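Local coordinates for protein SUMO-1 cysteine protease S273R (African swine fever virus pig/Kenya/KEN-50/1950, PDB 6LJ9) that probably acts as a cysteine protease that cuts the viral pp220 and pp62 polyproteins into core-shell proteins and dampens host immune signalling, at residues Lys31-Thr34 with Ser35-Gln38; Asn92-Glu95 with Thr96-Trp100; Asp128-Lys131 with Val132-Glu136; Pro196-Arg199 with Trp200-Val204; Leu237-Ile240 with Arg241-Asp245. One frame throughout, in Å; residues are numbered along the deposited sequence.

Contact 1 of 5, residues Lys31-Thr34 with Ser35-Gln38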
# COMPACT_ATOMS: atom_id res chain seq x y z
N LYS B 31 22.87 22.34 -6.31
CA LYS B 31 23.95 23.29 -6.01
C LYS B 31 24.99 23.31 -7.13
O LYS B 31 25.37 24.38 -7.61
CB LYS B 31 24.61 22.92 -4.68
CG LYS B 31 23.75 23.16 -3.46
CD LYS B 31 24.30 22.40 -2.26
CE LYS B 31 23.78 22.98 -0.95
NZ LYS B 31 22.30 23.08 -0.93
N GLU B 32 25.46 22.14 -7.55
CA GLU B 32 26.55 22.06 -8.51
C GLU B 32 26.15 22.54 -9.90
O GLU B 32 27.03 22.92 -10.68
CB GLU B 32 27.07 20.62 -8.59
CG GLU B 32 27.49 20.04 -7.25
CD GLU B 32 28.91 20.41 -6.86
OE1 GLU B 32 29.79 19.53 -6.92
OE2 GLU B 32 29.14 21.59 -6.51
N LEU B 33 24.86 22.53 -10.23
CA LEU B 33 24.39 22.91 -11.56
C LEU B 33 23.48 24.13 -11.53
O LEU B 33 22.69 24.33 -12.46
CB LEU B 33 23.67 21.74 -12.23
CG LEU B 33 24.47 20.44 -12.35
CD1 LEU B 33 23.64 19.36 -13.02
CD2 LEU B 33 25.76 20.68 -13.12
N THR B 34 23.59 24.97 -10.49
CA THR B 34 22.74 26.15 -10.40
C THR B 34 23.02 27.14 -11.53
O THR B 34 22.14 27.92 -11.90
CB THR B 34 22.92 26.82 -9.05
OG1 THR B 34 22.16 28.04 -9.00
CG2 THR B 34 24.39 27.14 -8.81
N SER B 35 24.24 27.12 -12.07
CA SER B 35 24.56 28.01 -13.18
C SER B 35 23.81 27.62 -14.45
O SER B 35 23.26 28.48 -15.15
CB SER B 35 26.07 28.01 -13.44
OG SER B 35 26.39 28.72 -14.62
N PHE B 36 23.77 26.32 -14.76
CA PHE B 36 23.10 25.86 -15.97
C PHE B 36 21.58 25.90 -15.82
O PHE B 36 20.87 26.16 -16.79
CB PHE B 36 23.55 24.45 -16.33
CG PHE B 36 24.97 24.38 -16.82
CD1 PHE B 36 25.29 24.71 -18.13
CD2 PHE B 36 25.99 23.96 -15.98
CE1 PHE B 36 26.59 24.63 -18.58
CE2 PHE B 36 27.29 23.88 -16.43
CZ PHE B 36 27.59 24.22 -17.73
N LEU B 37 21.07 25.64 -14.61
CA LEU B 37 19.63 25.54 -14.42
C LEU B 37 18.93 26.89 -14.60
O LEU B 37 17.80 26.93 -15.09
CB LEU B 37 19.32 24.96 -13.04
CG LEU B 37 19.58 23.47 -12.86
CD1 LEU B 37 19.49 23.09 -11.39
CD2 LEU B 37 18.60 22.65 -13.68
N GLN B 38 19.58 27.98 -14.21
CA GLN B 38 18.95 29.29 -14.28
C GLN B 38 19.06 29.94 -15.66
O GLN B 38 18.44 30.99 -15.88
CB GLN B 38 19.54 30.22 -13.22
CG GLN B 38 19.42 29.67 -11.80
CD GLN B 38 19.54 30.75 -10.74
OE1 GLN B 38 18.91 31.81 -10.84
NE2 GLN B 38 20.34 30.49 -9.72

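Contact 2 of 5, residues Asn92-Glu95 with Thr96-Trp100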
# COMPACT_ATOMS: atom_id res chain seq x y z
N ASN B 92 9.91 1.52 -22.86
CA ASN B 92 9.10 2.55 -22.22
C ASN B 92 8.16 1.94 -21.18
O ASN B 92 7.92 2.53 -20.13
CB ASN B 92 8.29 3.32 -23.27
CG ASN B 92 9.15 3.83 -24.41
OD1 ASN B 92 8.92 3.49 -25.57
ND2 ASN B 92 10.14 4.64 -24.08
N ILE B 93 7.64 0.75 -21.47
CA ILE B 93 6.68 0.12 -20.56
C ILE B 93 7.40 -0.55 -19.40
O ILE B 93 6.95 -0.48 -18.25
CB ILE B 93 5.81 -0.88 -21.34
CG1 ILE B 93 5.01 -0.14 -22.42
CG2 ILE B 93 4.89 -1.64 -20.40
CD1 ILE B 93 4.27 -1.06 -23.37
N ASP B 94 8.53 -1.22 -19.67
CA ASP B 94 9.26 -1.90 -18.61
C ASP B 94 9.78 -0.91 -17.58
O ASP B 94 9.64 -1.12 -16.36
CB ASP B 94 10.41 -2.71 -19.20
CG ASP B 94 11.03 -3.67 -18.20
OD1 ASP B 94 10.29 -4.52 -17.66
OD2 ASP B 94 12.25 -3.58 -17.97
N GLU B 95 10.38 0.19 -18.04
CA GLU B 95 10.94 1.18 -17.14
C GLU B 95 9.86 1.98 -16.41
O GLU B 95 10.14 2.55 -15.35
CB GLU B 95 11.86 2.12 -17.91
CG GLU B 95 13.05 1.41 -18.54
CD GLU B 95 13.75 2.25 -19.59
OE1 GLU B 95 13.45 3.45 -19.68
OE2 GLU B 95 14.61 1.70 -20.32
N THR B 96 8.64 2.01 -16.94
CA THR B 96 7.55 2.68 -16.24
C THR B 96 7.01 1.80 -15.11
O THR B 96 6.80 2.27 -13.99
CB THR B 96 6.43 3.04 -17.22
OG1 THR B 96 6.90 4.03 -18.14
CG2 THR B 96 5.21 3.58 -16.47
N LEU B 97 6.78 0.51 -15.40
CA LEU B 97 6.27 -0.40 -14.37
C LEU B 97 7.30 -0.64 -13.27
O LEU B 97 6.92 -0.87 -12.12
CB LEU B 97 5.85 -1.72 -15.01
CG LEU B 97 4.71 -1.64 -16.03
CD1 LEU B 97 4.33 -3.03 -16.51
CD2 LEU B 97 3.51 -0.93 -15.43
N GLN B 98 8.59 -0.58 -13.61
CA GLN B 98 9.62 -0.68 -12.58
C GLN B 98 9.58 0.51 -11.63
O GLN B 98 9.91 0.36 -10.45
CB GLN B 98 11.00 -0.79 -13.23
CG GLN B 98 11.30 -2.15 -13.84
CD GLN B 98 12.62 -2.17 -14.59
OE1 GLN B 98 12.98 -1.21 -15.26
NE2 GLN B 98 13.34 -3.28 -14.48
N ARG B 99 9.18 1.69 -12.12
CA ARG B 99 9.09 2.85 -11.24
C ARG B 99 7.84 2.81 -10.37
O ARG B 99 7.87 3.24 -9.22
CB ARG B 99 9.12 4.14 -12.07
CG ARG B 99 10.50 4.55 -12.54
CD ARG B 99 10.44 5.69 -13.55
NE ARG B 99 11.76 6.25 -13.81
CZ ARG B 99 12.65 5.71 -14.63
NH1 ARG B 99 12.37 4.59 -15.28
NH2 ARG B 99 13.83 6.29 -14.81
N TRP B 100 6.74 2.28 -10.91
CA TRP B 100 5.52 2.17 -10.11
C TRP B 100 5.68 1.16 -8.98
O TRP B 100 5.04 1.29 -7.94
CB TRP B 100 4.34 1.78 -11.01
CG TRP B 100 3.93 2.86 -11.96
CD1 TRP B 100 4.41 4.13 -12.02
CD2 TRP B 100 2.95 2.75 -13.00
NE1 TRP B 100 3.78 4.83 -13.02
CE2 TRP B 100 2.88 4.00 -13.64
CE3 TRP B 100 2.11 1.72 -13.45
CZ2 TRP B 100 2.02 4.25 -14.71
CZ3 TRP B 100 1.26 1.97 -14.50
CH2 TRP B 100 1.22 3.22 -15.12
O HOH W 1 11.53 -5.87 -14.78

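Contact 3 of 5, residues Asp128-Lys131 with Val132-Glu136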
# COMPACT_ATOMS: atom_id res chain seq x y z
N ASP B 128 4.98 -17.77 -10.76
CA ASP B 128 4.01 -18.52 -9.98
C ASP B 128 3.25 -17.52 -9.12
O ASP B 128 3.83 -16.94 -8.19
CB ASP B 128 4.69 -19.59 -9.13
CG ASP B 128 3.71 -20.59 -8.53
OD1 ASP B 128 2.55 -20.22 -8.27
OD2 ASP B 128 4.11 -21.76 -8.32
N MSE B 129 1.98 -17.31 -9.43
CA MSE B 129 1.18 -16.27 -8.79
C MSE B 129 1.06 -16.48 -7.28
O MSE B 129 0.93 -15.53 -6.52
CB MSE B 129 -0.21 -16.19 -9.43
CG MSE B 129 -0.84 -14.80 -9.35
SE MSE B 129 0.30 -13.43 -10.15
CE MSE B 129 0.48 -14.19 -11.94
N VAL B 130 1.10 -17.75 -6.86
CA VAL B 130 1.11 -18.05 -5.43
C VAL B 130 2.42 -17.60 -4.80
O VAL B 130 2.44 -16.99 -3.73
CB VAL B 130 0.85 -19.54 -5.19
CG1 VAL B 130 0.99 -19.88 -3.71
CG2 VAL B 130 -0.53 -19.93 -5.70
N LYS B 131 3.54 -17.90 -5.46
CA LYS B 131 4.83 -17.43 -4.96
C LYS B 131 4.92 -15.91 -5.03
O LYS B 131 5.63 -15.29 -4.22
CB LYS B 131 5.97 -18.07 -5.75
CG LYS B 131 5.98 -19.59 -5.73
CD LYS B 131 7.09 -20.16 -6.61
CE LYS B 131 8.41 -20.26 -5.87
NZ LYS B 131 8.42 -21.44 -4.95
N VAL B 132 4.22 -15.29 -5.98
CA VAL B 132 4.14 -13.83 -6.02
C VAL B 132 3.43 -13.31 -4.78
O VAL B 132 3.88 -12.35 -4.14
CB VAL B 132 3.44 -13.36 -7.31
CG1 VAL B 132 3.14 -11.87 -7.25
CG2 VAL B 132 4.29 -13.68 -8.52
N TYR B 133 2.31 -13.94 -4.42
CA TYR B 133 1.56 -13.51 -3.25
C TYR B 133 2.34 -13.75 -1.97
O TYR B 133 2.29 -12.94 -1.04
CB TYR B 133 0.22 -14.24 -3.21
CG TYR B 133 -0.73 -13.74 -2.15
CD1 TYR B 133 -1.61 -12.69 -2.42
CD2 TYR B 133 -0.76 -14.30 -0.88
CE1 TYR B 133 -2.48 -12.23 -1.45
CE2 TYR B 133 -1.62 -13.85 0.09
CZ TYR B 133 -2.48 -12.81 -0.20
OH TYR B 133 -3.35 -12.36 0.77
N LYS B 134 3.09 -14.85 -1.90
CA LYS B 134 3.85 -15.19 -0.71
C LYS B 134 5.17 -14.43 -0.60
O LYS B 134 5.81 -14.48 0.45
CB LYS B 134 4.14 -16.70 -0.68
CG LYS B 134 2.94 -17.55 -0.29
CD LYS B 134 3.31 -19.02 -0.25
CE LYS B 134 2.46 -19.78 0.75
NZ LYS B 134 1.01 -19.65 0.47
N GLY B 135 5.58 -13.73 -1.65
CA GLY B 135 6.84 -13.01 -1.62
C GLY B 135 8.05 -13.87 -1.92
O GLY B 135 9.09 -13.72 -1.26
N GLU B 136 7.94 -14.77 -2.89
CA GLU B 136 9.03 -15.69 -3.22
C GLU B 136 9.42 -15.62 -4.69
O GLU B 136 10.15 -16.50 -5.17
CB GLU B 136 8.64 -17.12 -2.84
CG GLU B 136 8.23 -17.28 -1.38
CD GLU B 136 7.76 -18.69 -1.05
OE1 GLU B 136 7.70 -19.52 -1.98
OE2 GLU B 136 7.46 -18.96 0.13

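Contact 4 of 5, residues Pro196-Arg199 with Trp200-Val204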
# COMPACT_ATOMS: atom_id res chain seq x y z
N PRO B 196 -3.87 -18.41 -26.32
CA PRO B 196 -2.79 -18.51 -25.33
C PRO B 196 -3.00 -17.64 -24.10
O PRO B 196 -2.63 -18.05 -23.00
CB PRO B 196 -1.55 -18.10 -26.13
CG PRO B 196 -1.87 -18.49 -27.52
CD PRO B 196 -3.34 -18.25 -27.69
N VAL B 197 -3.58 -16.45 -24.27
CA VAL B 197 -3.87 -15.61 -23.11
C VAL B 197 -4.91 -16.28 -22.22
O VAL B 197 -4.81 -16.24 -20.98
CB VAL B 197 -4.31 -14.21 -23.56
CG1 VAL B 197 -4.72 -13.37 -22.36
CG2 VAL B 197 -3.19 -13.53 -24.33
N ILE B 198 -5.91 -16.93 -22.83
CA ILE B 198 -6.94 -17.62 -22.05
C ILE B 198 -6.32 -18.74 -21.22
O ILE B 198 -6.65 -18.91 -20.04
CB ILE B 198 -8.05 -18.14 -22.98
CG1 ILE B 198 -8.77 -16.97 -23.65
CG2 ILE B 198 -9.03 -19.01 -22.21
CD1 ILE B 198 -9.59 -16.12 -22.70
N ARG B 199 -5.42 -19.53 -21.83
CA ARG B 199 -4.78 -20.61 -21.09
C ARG B 199 -3.98 -20.08 -19.91
O ARG B 199 -3.99 -20.68 -18.83
CB ARG B 199 -3.87 -21.42 -22.02
CG ARG B 199 -4.53 -21.90 -23.30
CD ARG B 199 -3.49 -22.47 -24.24
NE ARG B 199 -3.87 -22.31 -25.64
CZ ARG B 199 -3.01 -22.37 -26.65
NH1 ARG B 199 -1.72 -22.58 -26.42
NH2 ARG B 199 -3.44 -22.21 -27.90
N TRP B 200 -3.28 -18.96 -20.10
CA TRP B 200 -2.50 -18.37 -19.02
C TRP B 200 -3.40 -17.89 -17.89
O TRP B 200 -3.10 -18.12 -16.71
CB TRP B 200 -1.65 -17.22 -19.55
CG TRP B 200 -0.74 -16.62 -18.52
CD1 TRP B 200 0.54 -16.99 -18.24
CD2 TRP B 200 -1.06 -15.55 -17.62
NE1 TRP B 200 1.05 -16.21 -17.23
CE2 TRP B 200 0.09 -15.32 -16.83
CE3 TRP B 200 -2.19 -14.77 -17.40
CZ2 TRP B 200 0.13 -14.34 -15.84
CZ3 TRP B 200 -2.15 -13.79 -16.42
CH2 TRP B 200 -1.00 -13.59 -15.65
N MSE B 201 -4.51 -17.22 -18.22
CA MSE B 201 -5.46 -16.76 -17.21
C MSE B 201 -6.07 -17.93 -16.46
O MSE B 201 -6.29 -17.86 -15.25
CB MSE B 201 -6.56 -15.91 -17.86
CG MSE B 201 -6.05 -14.66 -18.56
SE MSE B 201 -7.45 -13.68 -19.48
CE MSE B 201 -8.49 -13.12 -17.94
N GLU B 202 -6.36 -19.01 -17.18
CA GLU B 202 -6.91 -20.21 -16.55
C GLU B 202 -5.88 -20.86 -15.63
O GLU B 202 -6.23 -21.33 -14.54
CB GLU B 202 -7.39 -21.19 -17.61
CG GLU B 202 -8.65 -20.77 -18.34
CD GLU B 202 -9.83 -20.57 -17.40
OE1 GLU B 202 -10.41 -19.47 -17.39
OE2 GLU B 202 -10.17 -21.52 -16.66
N ARG B 203 -4.62 -20.91 -16.05
CA ARG B 203 -3.58 -21.52 -15.23
C ARG B 203 -3.37 -20.74 -13.94
O ARG B 203 -3.17 -21.33 -12.87
CB ARG B 203 -2.27 -21.63 -16.02
CG ARG B 203 -1.21 -22.51 -15.38
CD ARG B 203 -0.24 -21.71 -14.50
NE ARG B 203 0.53 -20.74 -15.28
CZ ARG B 203 1.71 -20.99 -15.83
NH1 ARG B 203 2.27 -22.18 -15.69
NH2 ARG B 203 2.34 -20.05 -16.52
N VAL B 204 -3.40 -19.40 -14.02
CA VAL B 204 -3.24 -18.58 -12.83
C VAL B 204 -4.43 -18.76 -11.89
O VAL B 204 -4.28 -18.72 -10.66
CB VAL B 204 -3.05 -17.10 -13.22
CG1 VAL B 204 -2.98 -16.22 -11.99
CG2 VAL B 204 -1.78 -16.94 -14.05

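Contact 5 of 5, residues Leu237-Ile240 with Arg241-Asp245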
# COMPACT_ATOMS: atom_id res chain seq x y z
N LEU B 237 -1.19 1.01 -20.03
CA LEU B 237 -0.55 1.48 -18.81
C LEU B 237 -1.55 2.17 -17.89
O LEU B 237 -1.46 2.05 -16.66
CB LEU B 237 0.61 2.42 -19.15
CG LEU B 237 1.90 1.77 -19.64
CD1 LEU B 237 2.90 2.83 -20.04
CD2 LEU B 237 2.48 0.87 -18.56
N PHE B 238 -2.51 2.91 -18.46
CA PHE B 238 -3.49 3.61 -17.65
C PHE B 238 -4.40 2.63 -16.91
O PHE B 238 -4.82 2.90 -15.78
CB PHE B 238 -4.31 4.56 -18.51
CG PHE B 238 -5.41 5.27 -17.76
CD1 PHE B 238 -5.13 6.42 -17.03
CD2 PHE B 238 -6.71 4.80 -17.79
CE1 PHE B 238 -6.13 7.07 -16.34
CE2 PHE B 238 -7.71 5.46 -17.10
CZ PHE B 238 -7.42 6.60 -16.37
N TYR B 239 -4.74 1.51 -17.55
CA TYR B 239 -5.57 0.51 -16.90
C TYR B 239 -4.89 -0.02 -15.64
O TYR B 239 -5.51 -0.13 -14.58
CB TYR B 239 -5.88 -0.63 -17.87
CG TYR B 239 -6.78 -1.70 -17.30
CD1 TYR B 239 -8.16 -1.54 -17.28
CD2 TYR B 239 -6.26 -2.88 -16.77
CE1 TYR B 239 -9.00 -2.51 -16.76
CE2 TYR B 239 -7.09 -3.86 -16.25
CZ TYR B 239 -8.45 -3.67 -16.25
OH TYR B 239 -9.28 -4.64 -15.73
N ILE B 240 -3.60 -0.36 -15.75
CA ILE B 240 -2.86 -0.86 -14.59
C ILE B 240 -2.80 0.19 -13.50
O ILE B 240 -3.00 -0.10 -12.31
CB ILE B 240 -1.46 -1.33 -15.02
CG1 ILE B 240 -1.55 -2.53 -15.96
CG2 ILE B 240 -0.61 -1.66 -13.79
CD1 ILE B 240 -0.21 -3.05 -16.43
N ARG B 241 -2.52 1.44 -13.88
CA ARG B 241 -2.41 2.51 -12.88
C ARG B 241 -3.76 2.79 -12.22
O ARG B 241 -3.82 3.01 -11.00
CB ARG B 241 -1.85 3.77 -13.52
CG ARG B 241 -1.67 4.93 -12.55
CD ARG B 241 -0.81 4.51 -11.36
NE ARG B 241 -0.65 5.59 -10.39
CZ ARG B 241 0.39 6.42 -10.36
NH1 ARG B 241 1.37 6.29 -11.25
NH2 ARG B 241 0.46 7.37 -9.44
N ALA B 242 -4.84 2.79 -13.00
CA ALA B 242 -6.16 3.02 -12.42
C ALA B 242 -6.56 1.90 -11.47
O ALA B 242 -7.13 2.17 -10.40
CB ALA B 242 -7.20 3.18 -13.53
N ARG B 243 -6.27 0.65 -11.83
CA ARG B 243 -6.57 -0.46 -10.93
C ARG B 243 -5.71 -0.39 -9.68
O ARG B 243 -6.16 -0.76 -8.58
CB ARG B 243 -6.36 -1.79 -11.65
CG ARG B 243 -7.23 -2.00 -12.87
CD ARG B 243 -8.68 -2.28 -12.51
NE ARG B 243 -8.84 -3.56 -11.83
CZ ARG B 243 -9.07 -3.69 -10.53
NH1 ARG B 243 -9.18 -2.62 -9.77
NH2 ARG B 243 -9.20 -4.90 -10.00
N LEU B 244 -4.46 0.08 -9.81
CA LEU B 244 -3.60 0.25 -8.65
C LEU B 244 -4.16 1.31 -7.70
O LEU B 244 -4.08 1.16 -6.48
CB LEU B 244 -2.18 0.61 -9.09
CG LEU B 244 -1.30 -0.52 -9.61
CD1 LEU B 244 0.03 0.02 -10.12
CD2 LEU B 244 -1.07 -1.56 -8.52
N ASP B 245 -4.72 2.39 -8.25
CA ASP B 245 -5.39 3.41 -7.46
C ASP B 245 -6.84 3.06 -7.17
O ASP B 245 -7.63 3.95 -6.82
CB ASP B 245 -5.30 4.77 -8.16
CG ASP B 245 -3.91 5.35 -8.11
OD1 ASP B 245 -3.14 4.96 -7.20
OD2 ASP B 245 -3.58 6.18 -8.97

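Contact 1 of 5, residues Lys31-Thr34 with Ser35-Gln38
Leu33 and Leu37 meet where one short helix ends and another begins: Leu33 leaves helical geometry after helix 27-32 and at the same time occupies the N-cap position of helix 34-37. The tight side is the one turned to the protein. Here the amide of Leu37 reaches back to Leu33, with N 3.0 Å from O, and the donor N lies nearly along the C=O axis. The Leu37 side chain folds over the same carbonyl, CG coming within 3.3 Å of Leu33 O, while its CD1 lies 4.5 Å from Leu33 CB. Leu33 CD2 also approaches the Phe36 ring obliquely. Beyond the turn, Leu33 touches Val57 and Tyr60 of helix 55-64, and Phe36 meets Tyr60 edge-to-face, which seats this surface turn on its neighbour.

The other side is looser and exposed to solvent. Gln38 N makes only a weak bond to Thr34 O. The side chains of Thr34 and Gln38 run alongside each other; with OG1 anti to the backbone N (chi1 176°), the Thr34 hydroxyl turns to the Gln38 amide. Gln38 NE2 donates to Thr34 OG1 over 3.1 Å, the oxygen lying in the amide plane.

Contact 2 of 5, residues Asn92-Glu95 with Thr96-Trp100
Asn92 O accepts two hydrogen bonds from Thr96. The hydroxyl of Thr96 donates to it, OG1 to O 2.7 Å, nearly in line with the carbonyl, while the Thr96 amide adds a weak bond. The OG1 branch can do this because it stands beside its own backbone N (chi1 -66°). Farther along, Leu97 N to Ile93 O and Gln98 N to Asp94 O, both 3.0 Å, are regular helical bonds.

Glu95 O also has two donors. Arg99 N is a weak one; the other is the guanidinium. The Arg99 chain runs extended to NE, and the guanidinium at its end places NH1 3.0 Å from Glu95 O. The oxygen sits in the guanidinium plane, but NH1 stands above the carbonyl plane, 47° out of it. Arg99 NE is meanwhile held by Phe76 O.

The contact between the polar ends of Asp94 and Gln98 is slack. Asp94 OD2 and Gln98 NE2 are 3.7 Å apart, the carboxylate and amide planes turned 41° against each other, and a water links Asp94 OD1 to Gln98 NE2 through weak bonds.

The apolar contacts lie on another face. Ile93 and Leu97 run side by side, CG2 to CD1 4.2 Å, and Thr96 CG2 rests 3.6 Å above one face of the Trp100 ring, offset toward its rim. Ile93, Leu97 and Trp100 all pack on Leu237, and Trp100 makes a cation-pi contact with Arg241. This is helix-on-helix packing against helix 232-244, which begins at Cys232, the likely nucleophile of this Ulp1-family protease.

Contact 3 of 5, residues Asp128-Lys131 with Val132-Glu136
Lys131 lies across Glu136 at about a right angle, its chain bent at chi3 (86°) and again at chi4, which brings NZ to 3.6 Å from Glu136 OE1, a long salt bridge. The backbone bond is firmer: Glu136 N donates to Lys131 O over 2.7 Å, nearly straight at 167°. Gly135, with positive phi, makes the intervening bend, and the whole is a Schellman motif closing helix 129-134.

At the other end, Asp128 is the N-cap. Its OD1 accepts from Val130 N at 3.2 Å, and its own carbonyl takes Val132 N at 2.8 Å, in the carbonyl plane. Along one flank Val130 and Lys134 run side by side, Val130 CG1 being 4.2 Å from Lys134 NZ. The buried flank is apolar: the selenium of Met129, a selenomethionine introduced as a label, comes 4.2 Å from Val132 CB, and the rest of that side chain packs on Trp200 and Val204 of helix 195-208. Tyr133 touches Asn246 of the second subunit.

Both ends of this short helix are thus capped. The negative charge of Asp128 at the N-terminal end probably interacts favourably with the helix dipole, whereas the long Lys131-Glu136 pair is likely to add only modest electrostatic support.

Contact 4 of 5, residues Pro196-Arg199 with Trp200-Val204
Trp200, whose backbone N bonds to Pro196 O at 3.1 Å, carries the larger of two flat groups here. Val204 CG2 lies 3.6 Å above one face of its indole, toward the rim, one helical turn farther on. The ring is carried off the helix by a CG anti to the backbone N (chi1 -176°), and Ile120, His121 and Ile172 touch it there. The second flat group is the guanidinium of Arg199; at the end of an extended chain it lies with Pro196 N 3.8 Å over one of its faces, again off-centre.

On the side facing the sheet, Met201, a labelling selenomethionine, crosses Val197 obliquely: SE is 4.0 Å from Val197 CG1, and Met201 CG comes to 3.1 Å from Val197 O. That oxygen also accepts from Met201 N, the N-H...O angle 165°. Toward solvent, Ile198 CG2 and Glu202 CG are 4.3 Å apart in a loose contact. Arg203 N returns to Arg199 O at 2.9 Å, while the Arg203 side chain leads away, its NH1 bonded to Gln126.

Val197, Met201 and Val204 together lay this helix on the sheet, against Tyr185 and Ile183 of strand 181-186 and Thr217 of strand 215-220. It is the connecting helix of a beta-alpha-beta crossover between those two parallel strands, within the Ulp1-type catalytic domain.

Contact 5 of 5, residues Leu237-Ile240 with Arg241-Asp245
Leu237-Ile240 and Arg241-Asp245 form the last turns of helix 232-244, joined by four regular bonds: Arg241, Ala242, Arg243 and Leu244 donate to the carbonyls of Leu237, Phe238, Tyr239 and Ile240. The shortest, Ala242 N to Phe238 O, is 2.8 Å. Asp245 is the first residue to leave helical geometry.

Tyr239 and Arg243 lie side by side and point the same way, and Arg243 CG lies over one face of the tyrosine ring in a CH-pi contact, 4.0 Å from the centroid and 15° off the normal. Arg243 bends at chi2 (-74°) and chi3, carrying its guanidinium past the ring with the two planes steeply inclined, 78° apart. The Tyr239 hydroxyl bonds to Glu184, and Arg243 NH2 makes salt bridges to Glu184 and Asp175, so the buried Arg243 has two acidic partners. The Ile240 and Leu244 side chains run alongside each other, CG2 to CD1 4.1 Å; on a different side of the helix Ala242 CB comes 4.3 Å from Phe238 CE2. Arg241 NE bonds weakly to Asp245 OD2 over 3.3 Å, within a salt bridge; Arg241 NH2 makes another with Glu16.

Apart from the partly exposed Asp245, the turn is buried among neighbours: strand 169-175 receives Tyr239, Arg243 and Leu244 through Phe173, helix 249-254 meets Phe238 and Ala242 through Phe252, and Lys103 of helix 90-103 touches Arg241.

Overall arrangement
Followed from the N terminus, the five contacts come strictly in series; none nests in or crosses another, and each closes only local turns of helix. Contact 1 stands apart, its centre about 29 Å from that of contact 2, the nearest to it. Contact 2 then touches contact 5 far along the chain, so helix 90-103 is joined to helix 232-244. Contact 3 likewise touches contact 4, bringing helix 129-134 onto the crossover helix 195-208. Contacts 4 and 5 do not touch, their nearest atoms about 9 Å apart, yet both helices pack on strand 169-175 of the five-stranded sheet, which links the two pairs.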